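Local structure of catechol 2,3-dioxygenase (Rhodococcus sp., 2WL9) at residues 108-113 with 150-155; 249-254 with 283-288; 172-177 with 273-278. The protein probably opens catechol-type aromatic rings with dioxygen at an iron centre, as an extradiol dioxygenase of aromatic hydrocarbon breakdown. All blocks are in the same frame, centred on the assembly; numbering follows the deposited sequence.

Interaction 1: 108-113 with 150-155; sequences LHDPGG and IIIRED
The carboxylates of Asp110 and Glu154 approach from opposite directions, with their planes 64° apart. Glu154 OE2 comes to Asp110 OD2 obliquely, well out of the Asp110 carboxylate plane, at 2.6 Å. So short a distance between two acidic oxygens suggests that one group carries a proton. Asp110 OD2 is also hydrogen-bonded to the hydroxyl of Tyr164 on helix 157-167, and the methyl Ile152 CD1 lies 3.6 Å from Asp110 OD2. Asp110 OD1 accepts a bond from the backbone N of Asn114. The other oxygen of the glutamate, OE1, sits 3.1 Å from Gly112 N; the bend of the Glu154 chain at its second torsion (chi2 -64°) brings the carboxylate back toward the turn. Gly112 has no side chain to stand between its backbone and these groups, and its CA also lies 3.8 Å from Asp155 OD1. Residues Asp110 to Gly113 form a type I beta turn, closed by a bond from Gly113 N to Asp110 O. The contact sets the turn after strand 104-109 against the end of strand 149-152, joining the two glyoxalase-like modules of the vicinal oxygen chelate fold, as expected for a two-domain type I extradiol dioxygenase.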
loop_
_atom_site.group_PDB
_atom_site.type_symbol
_atom_site.label_atom_id
_atom_site.label_comp_id
_atom_site.label_asym_id
_atom_site.label_seq_id
_atom_site.Cartn_x
_atom_site.Cartn_y
_atom_site.Cartn_z
ATOM N N LEU C 108 -15.836 -3.935 -43.039
ATOM C CA LEU C 108 -16.109 -2.695 -43.767
ATOM C C LEU C 108 -14.805 -2.033 -44.224
ATOM O O LEU C 108 -13.745 -2.673 -44.234
ATOM C CB LEU C 108 -16.949 -1.741 -42.898
ATOM C CG LEU C 108 -16.374 -1.238 -41.568
ATOM C CD1 LEU C 108 -17.017 0.094 -41.184
ATOM C CD2 LEU C 108 -16.514 -2.262 -40.431
ATOM N N HIS C 109 -14.879 -0.758 -44.606
ATOM C CA HIS C 109 -13.687 0.016 -44.947
ATOM C C HIS C 109 -13.715 1.384 -44.292
ATOM O O HIS C 109 -14.773 1.992 -44.157
ATOM C CB HIS C 109 -13.559 0.185 -46.461
ATOM C CG HIS C 109 -13.278 -1.089 -47.184
ATOM N ND1 HIS C 109 -14.255 -2.021 -47.452
ATOM C CD2 HIS C 109 -12.126 -1.596 -47.682
ATOM C CE1 HIS C 109 -13.719 -3.046 -48.090
ATOM N NE2 HIS C 109 -12.429 -2.812 -48.242
ATOM N N ASP C 110 -12.549 1.883 -43.903
ATOM C CA ASP C 110 -12.479 3.247 -43.392
ATOM C C ASP C 110 -12.523 4.225 -44.578
ATOM O O ASP C 110 -12.585 3.778 -45.729
ATOM C CB ASP C 110 -11.273 3.439 -42.445
ATOM C CG ASP C 110 -9.950 3.676 -43.165
ATOM O OD1 ASP C 110 -9.895 3.717 -44.413
ATOM O OD2 ASP C 110 -8.942 3.823 -42.441
ATOM N N PRO C 111 -12.520 5.548 -44.317
ATOM C CA PRO C 111 -12.651 6.482 -45.443
ATOM C C PRO C 111 -11.453 6.486 -46.388
ATOM O O PRO C 111 -11.608 6.810 -47.566
ATOM C CB PRO C 111 -12.803 7.841 -44.758
ATOM C CG PRO C 111 -13.368 7.515 -43.414
ATOM C CD PRO C 111 -12.675 6.242 -43.025
ATOM N N GLY C 112 -10.281 6.114 -45.877
ATOM C CA GLY C 112 -9.073 5.990 -46.691
ATOM C C GLY C 112 -9.044 4.729 -47.538
ATOM O O GLY C 112 -8.097 4.508 -48.291
ATOM N N GLY C 113 -10.084 3.906 -47.405
ATOM C CA GLY C 113 -10.198 2.648 -48.136
ATOM C C GLY C 113 -9.469 1.478 -47.496
ATOM O O GLY C 113 -9.313 0.430 -48.123
ATOM N N ILE C 150 -0.559 1.846 -35.120
ATOM C CA ILE C 150 -0.280 1.913 -36.550
ATOM C C ILE C 150 -0.541 3.299 -37.126
ATOM O O ILE C 150 -1.492 3.984 -36.727
ATOM C CB ILE C 150 -1.130 0.883 -37.349
ATOM C CG1 ILE C 150 -2.632 1.067 -37.056
ATOM C CG2 ILE C 150 -0.644 -0.546 -37.062
ATOM C CD1 ILE C 150 -3.559 0.128 -37.821
ATOM N N ILE C 151 0.304 3.700 -38.070
ATOM C CA ILE C 151 0.022 4.866 -38.898
ATOM C C ILE C 151 -0.419 4.395 -40.278
ATOM O O ILE C 151 0.303 3.647 -40.955
ATOM C CB ILE C 151 1.219 5.833 -38.993
ATOM C CG1 ILE C 151 1.364 6.602 -37.678
ATOM C CG2 ILE C 151 1.037 6.808 -40.168
ATOM C CD1 ILE C 151 2.350 7.767 -37.720
ATOM N N ILE C 152 -1.614 4.827 -40.675
ATOM C CA ILE C 152 -2.237 4.360 -41.915
ATOM C C ILE C 152 -2.618 5.515 -42.842
ATOM O O ILE C 152 -2.740 6.660 -42.401
ATOM C CB ILE C 152 -3.457 3.438 -41.641
ATOM C CG1 ILE C 152 -4.530 4.159 -40.809
ATOM C CG2 ILE C 152 -2.999 2.129 -40.966
ATOM C CD1 ILE C 152 -5.828 3.375 -40.658
ATOM N N ARG C 153 -2.797 5.200 -44.122
ATOM C CA ARG C 153 -3.089 6.198 -45.148
ATOM C C ARG C 153 -4.511 6.732 -45.043
ATOM O O ARG C 153 -5.474 5.968 -44.958
ATOM C CB ARG C 153 -2.841 5.603 -46.535
ATOM C CG ARG C 153 -2.834 6.604 -47.682
ATOM C CD ARG C 153 -2.317 5.944 -48.951
ATOM N NE ARG C 153 -3.130 4.789 -49.323
ATOM C CZ ARG C 153 -2.740 3.824 -50.150
ATOM N NH1 ARG C 153 -1.539 3.862 -50.712
ATOM N NH2 ARG C 153 -3.558 2.813 -50.417
ATOM N N GLU C 154 -4.634 8.054 -45.033
ATOM C CA GLU C 154 -5.937 8.697 -45.086
ATOM C C GLU C 154 -5.867 9.872 -46.047
ATOM O O GLU C 154 -5.137 10.829 -45.798
ATOM C CB GLU C 154 -6.385 9.174 -43.696
ATOM C CG GLU C 154 -6.453 8.095 -42.624
ATOM C CD GLU C 154 -7.491 7.013 -42.883
ATOM O OE1 GLU C 154 -8.453 7.237 -43.648
ATOM O OE2 GLU C 154 -7.341 5.929 -42.290
ATOM N N ASP C 155 -6.612 9.788 -47.148
ATOM C CA ASP C 155 -6.711 10.899 -48.103
ATOM C C ASP C 155 -7.570 12.045 -47.558
ATOM O O ASP C 155 -7.448 13.194 -48.000
ATOM C CB ASP C 155 -7.265 10.410 -49.449
ATOM C CG ASP C 155 -8.743 10.021 -49.381
ATOM O OD1 ASP C 155 -9.164 9.362 -48.403
ATOM O OD2 ASP C 155 -9.487 10.378 -50.318
#

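Interaction 2: 249-254 with 283-288; sequences ALTFYC and FGHDNE
Tyr253 turns the edge of its ring toward the face of His285 in a T-shaped pair, the planes 70° apart and the centroids separated by 5.7 Å. The contact brings the segment around strand 283-284 against strand 250-255 of the C-terminal glyoxalase-like module, the strand that contributes Tyr253 to the iron site. Within the pair, Tyr253 CE2 comes to 4.0 Å from His285 CE1. The tyrosine CG stands beside its backbone N (chi1 -70°), which carries the ring along the strand toward the imidazole, and its hydroxyl bonds to His244 NE2. The ring of His244 also meets that of His285, so the two histidines and the iron-site tyrosine pack together.

Thr251, two residues earlier in the strand, presents itself differently. Its side chain slants across that of His285, with OG1 at the imidazole edge, in the ring plane and 3.3 Å from His285 NE2. The same hydroxyl is hydrogen-bonded to Glu263 OE2, and through this bond Thr251 acts as a second-shell residue of the iron site. On the other side-chain nitrogen, His285 ND1 bonds to the carbonyl oxygen of Gln240, which probably helps to set the rotation of the imidazole.

Toward the start of both segments the contact is apolar, Leu250 against Phe283; Leu220 of the second subunit packs on the leucine, and Asp228 of that subunit on the phenylalanine. Leu250 and Phe283 cross at about a right angle. The leucine CG is turned opposite its backbone N (chi1 -165°), and one methyl branch meets the phenyl ring obliquely: Leu250 CD1 lies 3.7 Å from both CE2 and CZ of Phe283.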
loop_
_atom_site.group_PDB
_atom_site.type_symbol
_atom_site.label_atom_id
_atom_site.label_comp_id
_atom_site.label_asym_id
_atom_site.label_seq_id
_atom_site.Cartn_x
_atom_site.Cartn_y
_atom_site.Cartn_z
ATOM N N ALA C 249 7.595 7.316 -25.261
ATOM C CA ALA C 249 8.150 5.969 -25.377
ATOM C C ALA C 249 9.556 5.993 -25.967
ATOM O O ALA C 249 9.844 6.793 -26.850
ATOM C CB ALA C 249 7.245 5.113 -26.237
ATOM N N LEU C 250 10.427 5.116 -25.478
ATOM C CA LEU C 250 11.768 4.971 -26.052
ATOM C C LEU C 250 11.729 3.989 -27.216
ATOM O O LEU C 250 11.533 2.790 -27.009
ATOM C CB LEU C 250 12.767 4.500 -24.992
ATOM C CG LEU C 250 14.248 4.644 -25.351
ATOM C CD1 LEU C 250 14.626 6.119 -25.470
ATOM C CD2 LEU C 250 15.117 3.959 -24.309
ATOM N N THR C 251 11.915 4.495 -28.436
ATOM C CA THR C 251 11.681 3.684 -29.642
ATOM C C THR C 251 12.655 3.988 -30.772
ATOM O O THR C 251 13.253 5.056 -30.812
ATOM C CB THR C 251 10.258 3.900 -30.232
ATOM O OG1 THR C 251 10.220 5.130 -30.976
ATOM C CG2 THR C 251 9.161 3.909 -29.165
ATOM N N PHE C 252 12.806 3.039 -31.694
ATOM C CA PHE C 252 13.454 3.313 -32.970
ATOM C C PHE C 252 12.563 2.794 -34.101
ATOM O O PHE C 252 11.636 2.024 -33.850
ATOM C CB PHE C 252 14.879 2.739 -33.021
ATOM C CG PHE C 252 14.944 1.242 -33.047
ATOM C CD1 PHE C 252 15.161 0.569 -34.247
ATOM C CD2 PHE C 252 14.814 0.497 -31.877
ATOM C CE1 PHE C 252 15.234 -0.815 -34.282
ATOM C CE2 PHE C 252 14.886 -0.892 -31.907
ATOM C CZ PHE C 252 15.097 -1.547 -33.115
ATOM N N TYR C 253 12.826 3.242 -35.325
ATOM C CA TYR C 253 12.053 2.837 -36.498
ATOM C C TYR C 253 12.971 2.146 -37.498
ATOM O O TYR C 253 13.965 2.737 -37.933
ATOM C CB TYR C 253 11.436 4.061 -37.183
ATOM C CG TYR C 253 10.313 4.757 -36.442
ATOM C CD1 TYR C 253 8.996 4.642 -36.885
ATOM C CD2 TYR C 253 10.567 5.563 -35.329
ATOM C CE1 TYR C 253 7.950 5.292 -36.233
ATOM C CE2 TYR C 253 9.522 6.225 -34.663
ATOM C CZ TYR C 253 8.213 6.085 -35.129
ATOM O OH TYR C 253 7.156 6.717 -34.497
ATOM N N CYS C 254 12.627 0.915 -37.878
ATOM C CA CYS C 254 13.453 0.120 -38.788
ATOM C C CYS C 254 12.627 -0.575 -39.870
ATOM O O CYS C 254 11.427 -0.787 -39.698
ATOM C CB CYS C 254 14.291 -0.906 -38.012
ATOM S SG CYS C 254 13.370 -2.260 -37.216
ATOM N N PHE C 283 14.030 13.727 -27.449
ATOM C CA PHE C 283 15.427 13.492 -27.834
ATOM C C PHE C 283 15.546 12.378 -28.881
ATOM O O PHE C 283 14.576 11.673 -29.155
ATOM C CB PHE C 283 16.313 13.199 -26.606
ATOM C CG PHE C 283 15.953 11.933 -25.867
ATOM C CD1 PHE C 283 15.121 11.977 -24.750
ATOM C CD2 PHE C 283 16.453 10.699 -26.278
ATOM C CE1 PHE C 283 14.786 10.807 -24.060
ATOM C CE2 PHE C 283 16.115 9.526 -25.595
ATOM C CZ PHE C 283 15.287 9.581 -24.490
ATOM N N GLY C 284 16.739 12.234 -29.460
ATOM C CA GLY C 284 17.005 11.193 -30.450
ATOM C C GLY C 284 16.050 11.246 -31.627
ATOM O O GLY C 284 15.607 12.324 -32.017
ATOM N N HIS C 285 15.710 10.079 -32.174
ATOM C CA HIS C 285 14.867 9.988 -33.377
ATOM C C HIS C 285 15.472 10.778 -34.539
ATOM O O HIS C 285 14.756 11.365 -35.362
ATOM C CB HIS C 285 13.430 10.448 -33.096
ATOM C CG HIS C 285 12.598 9.435 -32.375
ATOM N ND1 HIS C 285 12.872 8.086 -32.409
ATOM C CD2 HIS C 285 11.475 9.572 -31.632
ATOM C CE1 HIS C 285 11.965 7.438 -31.699
ATOM N NE2 HIS C 285 11.102 8.317 -31.223
ATOM N N ASP C 286 16.799 10.797 -34.579
ATOM C CA ASP C 286 17.536 11.446 -35.653
ATOM C C ASP C 286 17.317 10.659 -36.931
ATOM O O ASP C 286 17.288 9.424 -36.905
ATOM C CB ASP C 286 19.022 11.484 -35.312
ATOM C CG ASP C 286 19.280 12.062 -33.936
ATOM O OD1 ASP C 286 19.203 13.302 -33.797
ATOM O OD2 ASP C 286 19.538 11.274 -32.994
ATOM N N ASN C 287 17.144 11.381 -38.035
ATOM C CA ASN C 287 16.950 10.767 -39.342
ATOM C C ASN C 287 18.201 10.042 -39.805
ATOM O O ASN C 287 19.301 10.582 -39.734
ATOM C CB ASN C 287 16.526 11.812 -40.377
ATOM C CG ASN C 287 15.210 12.479 -40.021
ATOM O OD1 ASN C 287 15.169 13.410 -39.214
ATOM N ND2 ASN C 287 14.127 12.002 -40.617
ATOM N N GLU C 288 18.023 8.806 -40.256
ATOM C CA GLU C 288 19.122 8.014 -40.786
ATOM C C GLU C 288 18.775 7.596 -42.221
ATOM O O GLU C 288 18.751 8.446 -43.117
ATOM C CB GLU C 288 19.394 6.818 -39.868
ATOM C CG GLU C 288 20.753 6.139 -40.034
ATOM C CD GLU C 288 21.012 5.094 -38.954
ATOM O OE1 GLU C 288 20.530 5.276 -37.813
ATOM O OE2 GLU C 288 21.698 4.088 -39.239
#

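Interaction 3: 172-177 with 273-278; sequences AVEYKF and AQQEHY
Tyr278 meets the segment 172-177 through both its backbone and its ring. Its N donates to Glu174 O at 2.8 Å, tilted 33° from the carbonyl plane, and its own carbonyl O takes the N-H of Lys176 at 3.1 Å. The latter bond runs nearly along the C=O axis. Two CA-H...O contacts accompany them, from His277 CA to Glu174 O and from Tyr175 CA to Tyr278 O. The side chain of Tyr278 adds a CH-pi contact, its CB standing over one face of the Tyr175 ring at 4.3 Å from the centroid and offset toward the rim. The two phenol rings themselves meet obliquely.

Next to this, Gln275 turns its amide back toward the strand end, its chain bent at the second torsion (chi2 59°). The NE2 makes weak bonds to Val173 O at 3.1 Å and to Glu276 O within its own segment, while the amide carbon CD rests 3.6 Å from Ala172 CB. Lys176 contributes its aliphatic part: CD lies 3.8 Å from CD2 of His277, the two side chains slanting past one another.

The hydrogen bonds on either side of Tyr175 form a single parallel beta bridge with Tyr278, by which the loop after strand 261-266 attaches to the residues that follow strand 170-173 in the C-terminal glyoxalase-like module.

One shell out, a water links Glu174 OE2 to Glu276 N, and Glu174 OE1 is gripped by Asn246 ND2 and His196 NE2. The hydroxyl of Tyr175 bonds to Ser245 N, and that of Tyr278 donates to Glu276 OE1 at 2.6 Å. Beyond these, a neighbouring subunit, the third, contributes Arg47 in a salt bridge to Glu276 OE2 and Gly121 O bonded to His277 ND1.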
loop_
_atom_site.group_PDB
_atom_site.type_symbol
_atom_site.label_atom_id
_atom_site.label_comp_id
_atom_site.label_asym_id
_atom_site.label_seq_id
_atom_site.Cartn_x
_atom_site.Cartn_y
_atom_site.Cartn_z
ATOM N N ALA C 172 -7.205 13.652 -31.486
ATOM C CA ALA C 172 -7.146 14.862 -32.297
ATOM C C ALA C 172 -5.706 15.062 -32.743
ATOM O O ALA C 172 -4.862 14.171 -32.581
ATOM C CB ALA C 172 -7.628 16.068 -31.495
ATOM N N VAL C 173 -5.429 16.237 -33.295
ATOM C CA VAL C 173 -4.076 16.614 -33.691
ATOM C C VAL C 173 -3.147 16.636 -32.477
ATOM O O VAL C 173 -3.499 17.179 -31.437
ATOM C CB VAL C 173 -4.084 18.000 -34.363
ATOM C CG1 VAL C 173 -2.658 18.490 -34.603
ATOM C CG2 VAL C 173 -4.878 17.952 -35.666
ATOM N N GLU C 174 -1.965 16.036 -32.602
ATOM C CA GLU C 174 -1.013 16.069 -31.494
ATOM C C GLU C 174 0.297 16.764 -31.823
ATOM O O GLU C 174 1.072 17.082 -30.931
ATOM C CB GLU C 174 -0.771 14.668 -30.927
ATOM C CG GLU C 174 -1.940 14.161 -30.106
ATOM C CD GLU C 174 -1.627 12.898 -29.332
ATOM O OE1 GLU C 174 -0.626 12.231 -29.652
ATOM O OE2 GLU C 174 -2.394 12.563 -28.412
ATOM N N TYR C 175 0.537 17.002 -33.107
ATOM C CA TYR C 175 1.725 17.727 -33.531
ATOM C C TYR C 175 1.370 18.792 -34.544
ATOM O O TYR C 175 0.371 18.666 -35.246
ATOM C CB TYR C 175 2.727 16.768 -34.161
ATOM C CG TYR C 175 3.625 16.052 -33.190
ATOM C CD1 TYR C 175 4.894 16.540 -32.905
ATOM C CD2 TYR C 175 3.217 14.874 -32.570
ATOM C CE1 TYR C 175 5.737 15.882 -32.018
ATOM C CE2 TYR C 175 4.052 14.205 -31.685
ATOM C CZ TYR C 175 5.308 14.717 -31.414
ATOM O OH TYR C 175 6.148 14.064 -30.545
ATOM N N LYS C 176 2.183 19.845 -34.594
ATOM C CA LYS C 176 2.166 20.800 -35.700
ATOM C C LYS C 176 3.582 20.932 -36.268
ATOM O O LYS C 176 4.506 21.316 -35.552
ATOM C CB LYS C 176 1.638 22.162 -35.242
ATOM C CG LYS C 176 0.153 22.182 -34.888
ATOM C CD LYS C 176 -0.245 23.439 -34.136
ATOM C CE LYS C 176 -0.292 24.659 -35.020
ATOM N NZ LYS C 176 -0.620 25.892 -34.246
ATOM N N PHE C 177 3.747 20.582 -37.543
ATOM C CA PHE C 177 5.037 20.691 -38.232
ATOM C C PHE C 177 4.977 21.744 -39.330
ATOM O O PHE C 177 3.958 21.880 -40.007
ATOM C CB PHE C 177 5.435 19.358 -38.868
ATOM C CG PHE C 177 5.488 18.205 -37.909
ATOM C CD1 PHE C 177 6.487 18.124 -36.940
ATOM C CD2 PHE C 177 4.557 17.177 -38.001
ATOM C CE1 PHE C 177 6.540 17.035 -36.058
ATOM C CE2 PHE C 177 4.603 16.088 -37.130
ATOM C CZ PHE C 177 5.596 16.020 -36.163
ATOM N N ALA C 273 -5.457 12.500 -20.117
ATOM C CA ALA C 273 -6.910 12.585 -19.991
ATOM C C ALA C 273 -7.476 13.658 -20.910
ATOM O O ALA C 273 -8.609 13.543 -21.402
ATOM C CB ALA C 273 -7.290 12.873 -18.552
ATOM N N GLN C 274 -6.674 14.696 -21.145
ATOM C CA GLN C 274 -7.098 15.835 -21.952
ATOM C C GLN C 274 -6.109 16.118 -23.075
ATOM O O GLN C 274 -4.910 15.914 -22.915
ATOM C CB GLN C 274 -7.243 17.066 -21.075
ATOM C CG GLN C 274 -8.068 16.825 -19.831
ATOM C CD GLN C 274 -8.294 18.085 -19.065
ATOM O OE1 GLN C 274 -8.063 18.144 -17.856
ATOM N NE2 GLN C 274 -8.741 19.122 -19.765
ATOM N N GLN C 275 -6.636 16.595 -24.199
ATOM C CA GLN C 275 -5.875 16.765 -25.433
ATOM C C GLN C 275 -4.712 17.741 -25.270
ATOM O O GLN C 275 -4.873 18.807 -24.688
ATOM C CB GLN C 275 -6.813 17.231 -26.551
ATOM C CG GLN C 275 -6.251 17.158 -27.956
ATOM C CD GLN C 275 -5.840 15.756 -28.355
ATOM O OE1 GLN C 275 -6.533 14.768 -28.068
ATOM N NE2 GLN C 275 -4.701 15.662 -29.027
ATOM N N GLU C 276 -3.548 17.345 -25.790
ATOM C CA GLU C 276 -2.324 18.153 -25.768
ATOM C C GLU C 276 -1.731 18.162 -27.173
ATOM O O GLU C 276 -1.992 17.253 -27.961
ATOM C CB GLU C 276 -1.285 17.530 -24.821
ATOM C CG GLU C 276 -1.541 17.692 -23.325
ATOM C CD GLU C 276 -0.515 16.958 -22.451
ATOM O OE1 GLU C 276 0.524 16.488 -22.965
ATOM O OE2 GLU C 276 -0.742 16.862 -21.231
ATOM N N HIS C 277 -0.919 19.165 -27.491
ATOM C CA HIS C 277 -0.142 19.110 -28.732
ATOM C C HIS C 277 1.304 19.581 -28.550
ATOM O O HIS C 277 1.637 20.232 -27.556
ATOM C CB HIS C 277 -0.856 19.815 -29.908
ATOM C CG HIS C 277 -0.654 21.299 -29.955
ATOM N ND1 HIS C 277 -1.465 22.185 -29.278
ATOM C CD2 HIS C 277 0.251 22.053 -30.621
ATOM C CE1 HIS C 277 -1.062 23.421 -29.517
ATOM N NE2 HIS C 277 -0.017 23.369 -30.323
ATOM N N TYR C 278 2.155 19.227 -29.512
ATOM C CA TYR C 278 3.596 19.433 -29.396
ATOM C C TYR C 278 4.152 19.984 -30.699
ATOM O O TYR C 278 3.502 19.892 -31.741
ATOM C CB TYR C 278 4.282 18.109 -29.028
ATOM C CG TYR C 278 3.518 17.337 -27.972
ATOM C CD1 TYR C 278 2.624 16.331 -28.327
ATOM C CD2 TYR C 278 3.665 17.638 -26.616
ATOM C CE1 TYR C 278 1.896 15.640 -27.363
ATOM C CE2 TYR C 278 2.948 16.937 -25.639
ATOM C CZ TYR C 278 2.065 15.940 -26.026
ATOM O OH TYR C 278 1.347 15.249 -25.077
HETATM O O HOH W 1 -2.954 14.289 -26.049
#

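In the fold
All three contacts reach the sheet of the C-terminal module but approach the iron differently. Interaction 2 contains an iron-site residue, Tyr253, whose side chain is about 3 Å from the ion, whereas the side chains of Tyr175 in interaction 3 and Ile152 in interaction 1 lie about 9 and 11 Å from it. The centres of interactions 2 and 3 are about 19 Å apart and their segments alternate along the chain. Their nearest atoms stay about 7 Å apart, and His244 touches both Tyr253 and Tyr175. Interaction 1 closes before either opens; its segment 150-155 follows directly on the iron-site residue His149. Interactions 2 and 3 also border different neighbouring subunits.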